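Side-chain contacts in taurocyamine kinase (PDB 4WOD), which reversibly transfers phosphate between ATP and the guanidino compound taurocyamine, as a duplicated member of the phosphagen kinase family with two catalytic units in one chain: residues R489-F494 and Q510-A515; D586-I591 and M617-S622. The protein carries 4 engineered substitutions. One frame throughout, in Å; residues are numbered along the deposited sequence.

Interaction 1 (R489-F494 and Q510-A515); sequences RSVEGF and QVISGA. Engineered in segment 489-494: Gly493 (natural residue Asp).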
loop_
_atom_site.group_PDB
_atom_site.type_symbol
_atom_site.label_atom_id
_atom_site.label_comp_id
_atom_site.label_asym_id
_atom_site.label_seq_id
_atom_site.Cartn_x
_atom_site.Cartn_y
_atom_site.Cartn_z
ATOM N N ARG A 489 18.958 3.292 -19.615
ATOM C CA ARG A 489 20.189 4.074 -19.394
ATOM C C ARG A 489 20.188 4.709 -18.008
ATOM O O ARG A 489 19.142 5.096 -17.479
ATOM C CB ARG A 489 20.379 5.180 -20.457
ATOM C CG ARG A 489 20.700 4.702 -21.884
ATOM C CD ARG A 489 22.147 4.122 -22.014
ATOM N NE ARG A 489 22.501 3.709 -23.381
ATOM C CZ ARG A 489 22.262 2.515 -23.918
ATOM N NH1 ARG A 489 21.645 1.569 -23.227
ATOM N NH2 ARG A 489 22.632 2.264 -25.172
ATOM N N SER A 490 21.380 4.764 -17.416
ATOM C CA SER A 490 21.635 5.468 -16.187
ATOM C C SER A 490 22.519 6.652 -16.513
ATOM O O SER A 490 23.349 6.581 -17.421
ATOM C CB SER A 490 22.335 4.560 -15.157
ATOM O OG SER A 490 21.568 3.407 -14.865
ATOM N N VAL A 491 22.342 7.731 -15.755
ATOM C CA VAL A 491 23.113 8.938 -15.946
ATOM C C VAL A 491 24.215 8.974 -14.893
ATOM O O VAL A 491 23.943 8.841 -13.683
ATOM C CB VAL A 491 22.229 10.201 -15.838
ATOM C CG1 VAL A 491 23.085 11.490 -15.927
ATOM C CG2 VAL A 491 21.111 10.182 -16.909
ATOM N N GLU A 492 25.448 9.151 -15.344
ATOM C CA GLU A 492 26.585 9.257 -14.419
ATOM C C GLU A 492 26.395 10.327 -13.354
ATOM O O GLU A 492 25.900 11.417 -13.637
ATOM C CB GLU A 492 27.877 9.562 -15.170
ATOM C CG GLU A 492 28.599 8.335 -15.702
ATOM C CD GLU A 492 29.968 8.683 -16.267
ATOM O OE1 GLU A 492 30.460 9.799 -15.981
ATOM O OE2 GLU A 492 30.543 7.852 -16.998
ATOM N N GLY A 493 26.783 10.012 -12.125
ATOM C CA GLY A 493 26.709 10.983 -11.052
ATOM C C GLY A 493 25.471 10.945 -10.182
ATOM O O GLY A 493 25.441 11.599 -9.142
ATOM N N PHE A 494 24.447 10.197 -10.595
ATOM C CA PHE A 494 23.203 10.115 -9.829
ATOM C C PHE A 494 22.952 8.762 -9.180
ATOM O O PHE A 494 23.132 7.704 -9.802
ATOM C CB PHE A 494 22.006 10.451 -10.732
ATOM C CG PHE A 494 21.968 11.890 -11.159
ATOM C CD1 PHE A 494 21.318 12.846 -10.379
ATOM C CD2 PHE A 494 22.638 12.303 -12.297
ATOM C CE1 PHE A 494 21.308 14.178 -10.761
ATOM C CE2 PHE A 494 22.627 13.623 -12.679
ATOM C CZ PHE A 494 21.965 14.562 -11.911
ATOM N N GLN A 510 15.795 17.836 -14.540
ATOM C CA GLN A 510 16.269 19.031 -15.246
ATOM C C GLN A 510 17.301 18.690 -16.321
ATOM O O GLN A 510 17.245 19.227 -17.443
ATOM C CB GLN A 510 16.859 20.051 -14.255
ATOM C CG GLN A 510 15.818 20.663 -13.329
ATOM C CD GLN A 510 16.428 21.442 -12.168
ATOM O OE1 GLN A 510 17.645 21.440 -11.968
ATOM N NE2 GLN A 510 15.575 22.109 -11.393
ATOM N N VAL A 511 18.242 17.804 -15.982
ATOM C CA VAL A 511 19.234 17.316 -16.949
ATOM C C VAL A 511 18.554 16.642 -18.135
ATOM O O VAL A 511 18.787 17.014 -19.293
ATOM C CB VAL A 511 20.236 16.301 -16.301
ATOM C CG1 VAL A 511 21.028 15.512 -17.370
ATOM C CG2 VAL A 511 21.180 17.000 -15.326
ATOM N N ILE A 512 17.709 15.656 -17.844
ATOM C CA ILE A 512 17.104 14.822 -18.885
ATOM C C ILE A 512 16.064 15.591 -19.715
ATOM O O ILE A 512 16.074 15.499 -20.956
ATOM C CB ILE A 512 16.432 13.551 -18.272
ATOM C CG1 ILE A 512 17.501 12.584 -17.750
ATOM C CG2 ILE A 512 15.569 12.859 -19.291
ATOM C CD1 ILE A 512 16.922 11.376 -17.033
ATOM N N SER A 513 15.176 16.345 -19.058
ATOM C CA SER A 513 14.102 17.034 -19.803
ATOM C C SER A 513 14.695 18.133 -20.691
ATOM O O SER A 513 14.237 18.345 -21.816
ATOM C CB SER A 513 13.037 17.621 -18.877
ATOM O OG SER A 513 13.558 18.660 -18.064
ATOM N N GLY A 514 15.727 18.799 -20.191
ATOM C CA GLY A 514 16.483 19.742 -20.996
ATOM C C GLY A 514 16.960 19.140 -22.308
ATOM O O GLY A 514 16.804 19.750 -23.363
ATOM N N ALA A 515 17.537 17.942 -22.256
ATOM C CA ALA A 515 17.949 17.245 -23.479
ATOM C C ALA A 515 16.741 16.879 -24.346
ATOM O O ALA A 515 16.758 17.077 -25.561
ATOM C CB ALA A 515 18.761 15.982 -23.142
#
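Phe494 and Val491 face Val511 and Ile512 where a loop meets helix 502-517 in the second C-terminal catalytic domain, in which helices cover a large antiparallel sheet. The chain leaves strand 480-489 and folds into a type II beta turn from Val491 to Phe494, closed by a weak bond from Phe494 N to Val491 O; Gly493, an engineered residue, takes the third position with a positive phi of 95°. Phe494 spans the distance to the helix. Its CB lies against the imidazole of His587. From there chi1 of -68° turns CG away from the carbonyl carbon, and chi2 of -89° sets the ring across the CA-CB bond. The CD2 edge lies near the turn, 3.9 Å from Val491 O, which approaches in the plane of the ring. CD2 also lies 3.7 Å from Val491 CG1, so the valine and the ring also pack on each other within the turn. The side chain also touches Lys507 and Leu508 of the helix, and CZ approaches Val511 CG2 obliquely at 4.3 Å. The join is purely apolar, with no hydrogen bond crossing it, and small, 120 Å² buried over both sides. Val491 points its other branch to the more buried neighbour of Val511, and there CG2 stands 4.4 Å from Ile512 CD1.

Interaction 2 (D586-I591 and M617-S622); sequences DHMRII and MKFAHS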
loop_
_atom_site.group_PDB
_atom_site.type_symbol
_atom_site.label_atom_id
_atom_site.label_comp_id
_atom_site.label_asym_id
_atom_site.label_seq_id
_atom_site.Cartn_x
_atom_site.Cartn_y
_atom_site.Cartn_z
ATOM N N ASP A 586 14.784 2.773 -14.059
ATOM C CA ASP A 586 16.063 3.309 -14.477
ATOM C C ASP A 586 15.865 4.789 -14.712
ATOM O O ASP A 586 14.710 5.237 -14.912
ATOM C CB ASP A 586 16.565 2.620 -15.757
ATOM C CG ASP A 586 17.108 1.225 -15.503
ATOM O OD1 ASP A 586 17.912 1.065 -14.557
ATOM O OD2 ASP A 586 16.747 0.296 -16.252
ATOM N N HIS A 587 16.972 5.541 -14.725
ATOM C CA HIS A 587 16.897 6.971 -14.976
ATOM C C HIS A 587 16.126 7.227 -16.265
ATOM O O HIS A 587 15.354 8.169 -16.346
ATOM C CB HIS A 587 18.283 7.602 -15.061
ATOM C CG HIS A 587 19.011 7.620 -13.749
ATOM N ND1 HIS A 587 20.386 7.650 -13.658
ATOM C CD2 HIS A 587 18.549 7.571 -12.479
ATOM C CE1 HIS A 587 20.744 7.628 -12.385
ATOM N NE2 HIS A 587 19.647 7.589 -11.648
ATOM N N MET A 588 16.357 6.379 -17.255
ATOM C CA MET A 588 15.600 6.442 -18.513
ATOM C C MET A 588 15.300 5.078 -19.103
ATOM O O MET A 588 16.117 4.157 -19.030
ATOM C CB MET A 588 16.353 7.255 -19.563
ATOM C CG MET A 588 16.445 8.731 -19.323
ATOM S SD MET A 588 17.427 9.448 -20.691
ATOM C CE MET A 588 19.063 8.866 -20.309
ATOM N N ARG A 589 14.123 4.956 -19.707
ATOM C CA ARG A 589 13.841 3.864 -20.621
ATOM C C ARG A 589 13.586 4.589 -21.937
ATOM O O ARG A 589 12.700 5.434 -22.000
ATOM C CB ARG A 589 12.640 3.003 -20.163
ATOM C CG ARG A 589 12.336 1.821 -21.091
ATOM C CD ARG A 589 11.320 0.778 -20.536
ATOM N NE ARG A 589 10.428 1.301 -19.493
ATOM C CZ ARG A 589 9.107 1.438 -19.628
ATOM N NH1 ARG A 589 8.510 1.110 -20.766
ATOM N NH2 ARG A 589 8.378 1.916 -18.629
ATOM N N ILE A 590 14.423 4.332 -22.942
ATOM C CA ILE A 590 14.300 4.993 -24.242
ATOM C C ILE A 590 13.715 4.000 -25.247
ATOM O O ILE A 590 14.262 2.922 -25.443
ATOM C CB ILE A 590 15.658 5.523 -24.752
ATOM C CG1 ILE A 590 16.310 6.429 -23.698
ATOM C CG2 ILE A 590 15.497 6.275 -26.102
ATOM C CD1 ILE A 590 17.771 6.757 -24.014
ATOM N N ILE A 591 12.618 4.387 -25.894
ATOM C CA ILE A 591 11.773 3.437 -26.621
ATOM C C ILE A 591 11.487 3.884 -28.041
ATOM O O ILE A 591 11.133 5.028 -28.258
ATOM C CB ILE A 591 10.402 3.254 -25.902
ATOM C CG1 ILE A 591 10.590 2.775 -24.460
ATOM C CG2 ILE A 591 9.483 2.294 -26.659
ATOM C CD1 ILE A 591 9.533 3.346 -23.524
ATOM N N MET A 617 24.622 14.288 -21.710
ATOM C CA MET A 617 24.945 13.620 -20.453
ATOM C C MET A 617 25.753 12.347 -20.695
ATOM O O MET A 617 25.666 11.746 -21.764
ATOM C CB MET A 617 23.652 13.295 -19.700
ATOM C CG MET A 617 22.793 12.274 -20.435
ATOM S SD MET A 617 21.064 12.286 -19.960
ATOM C CE MET A 617 20.499 13.754 -20.851
ATOM N N LYS A 618 26.521 11.933 -19.688
ATOM C CA LYS A 618 27.300 10.707 -19.755
ATOM C C LYS A 618 26.468 9.537 -19.216
ATOM O O LYS A 618 25.940 9.630 -18.109
ATOM C CB LYS A 618 28.604 10.856 -18.947
ATOM C CG LYS A 618 29.458 12.065 -19.337
ATOM C CD LYS A 618 30.874 11.979 -18.768
ATOM C CE LYS A 618 31.780 13.047 -19.388
ATOM N NZ LYS A 618 33.152 13.018 -18.808
ATOM N N PHE A 619 26.330 8.461 -20.000
ATOM C CA PHE A 619 25.624 7.263 -19.542
ATOM C C PHE A 619 26.542 6.418 -18.668
ATOM O O PHE A 619 27.680 6.180 -19.035
ATOM C CB PHE A 619 25.136 6.411 -20.716
ATOM C CG PHE A 619 24.128 7.098 -21.585
ATOM C CD1 PHE A 619 23.205 7.976 -21.035
ATOM C CD2 PHE A 619 24.139 6.906 -22.954
ATOM C CE1 PHE A 619 22.286 8.630 -21.847
ATOM C CE2 PHE A 619 23.202 7.553 -23.769
ATOM C CZ PHE A 619 22.289 8.410 -23.212
ATOM N N ALA A 620 26.058 5.960 -17.520
ATOM C CA ALA A 620 26.866 5.055 -16.694
ATOM C C ALA A 620 27.256 3.771 -17.481
ATOM O O ALA A 620 26.397 3.054 -17.991
ATOM C CB ALA A 620 26.101 4.699 -15.405
ATOM N N HIS A 621 28.549 3.484 -17.591
ATOM C CA HIS A 621 29.012 2.341 -18.388
ATOM C C HIS A 621 30.161 1.601 -17.699
ATOM O O HIS A 621 31.003 2.222 -17.066
ATOM C CB HIS A 621 29.449 2.804 -19.788
ATOM C CG HIS A 621 29.798 1.684 -20.725
ATOM N ND1 HIS A 621 31.061 1.124 -20.783
ATOM C CD2 HIS A 621 29.062 1.045 -21.668
ATOM C CE1 HIS A 621 31.076 0.174 -21.703
ATOM N NE2 HIS A 621 29.877 0.108 -22.256
ATOM N N SER A 622 30.206 0.279 -17.854
ATOM C CA SER A 622 31.198 -0.537 -17.156
ATOM C C SER A 622 32.084 -1.352 -18.100
ATOM O O SER A 622 31.614 -1.921 -19.080
ATOM C CB SER A 622 30.488 -1.482 -16.182
ATOM O OG SER A 622 31.336 -2.538 -15.787
#
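Met588 meets Met617 and Phe619 through a single methyl group, joining the start of strand 588-595, in the large antiparallel sheet of the catalytic domain, to the loop that follows helix 599-614. The close part of the contact is gathered round Met588 CE, which takes the ring and the sulfur as its two neighbours. The side chain runs extended as far as its sulfur and then bends, chi3 -72°, which swings CE toward the loop. There it lies 3.6 Å from Phe619 CE1, reaching the ring obliquely, with the two side chains roughly perpendicular. Phe619 is partly exposed, and its side chain also touches Ile610. Met617 comes to the same methyl from another direction, its SD 4.0 Å from Met588 CE. Both methionines are buried. Beyond this point the fit slackens: Ile590, two residues along the strand, also directs its CB to the loop, yet its CD1 stays 4.9 Å from Phe619 CZ, and the side chain packs on Leu606 and Ile613 of helix 599-614. The solvent side belongs to Lys618, whose exposed side chain touches Glu492 while its long aliphatic portion stretches away from the strand. On the buried side, Met617 CG is wedged between the backbone N and the carbonyl carbon (chi1 66°), and a bend at the end of the chain takes its methyl to helix 502-517, where the side chain touches Val511 and CE lies 3.6 Å from Ala515 CB.

In the fold
The two contacts lie in series within the second catalytic domain, interaction 1 closing before interaction 2 opens, yet their centres are only 8 Å apart. Strands 480-489 and 588-595 are neighbours in the eight-stranded antiparallel sheet. Helix 502-517 forms one side of interaction 1 and also touches Met588 and Met617; helix 599-614 lies along the chain between the segments of interaction 2. Segments 489-494 and 617-622 are joined by two probable backbone hydrogen bonds, Ser490 O to Ala620 N and Glu492 N to Lys618 O, each 2.8 Å. Ile512 CD1 packs 3.5 Å from Met588 CG. The side chain of Ile512 lies about 10 Å from that of Arg589, a predicted ATP-binding residue, so the packing backs the strand that carries it.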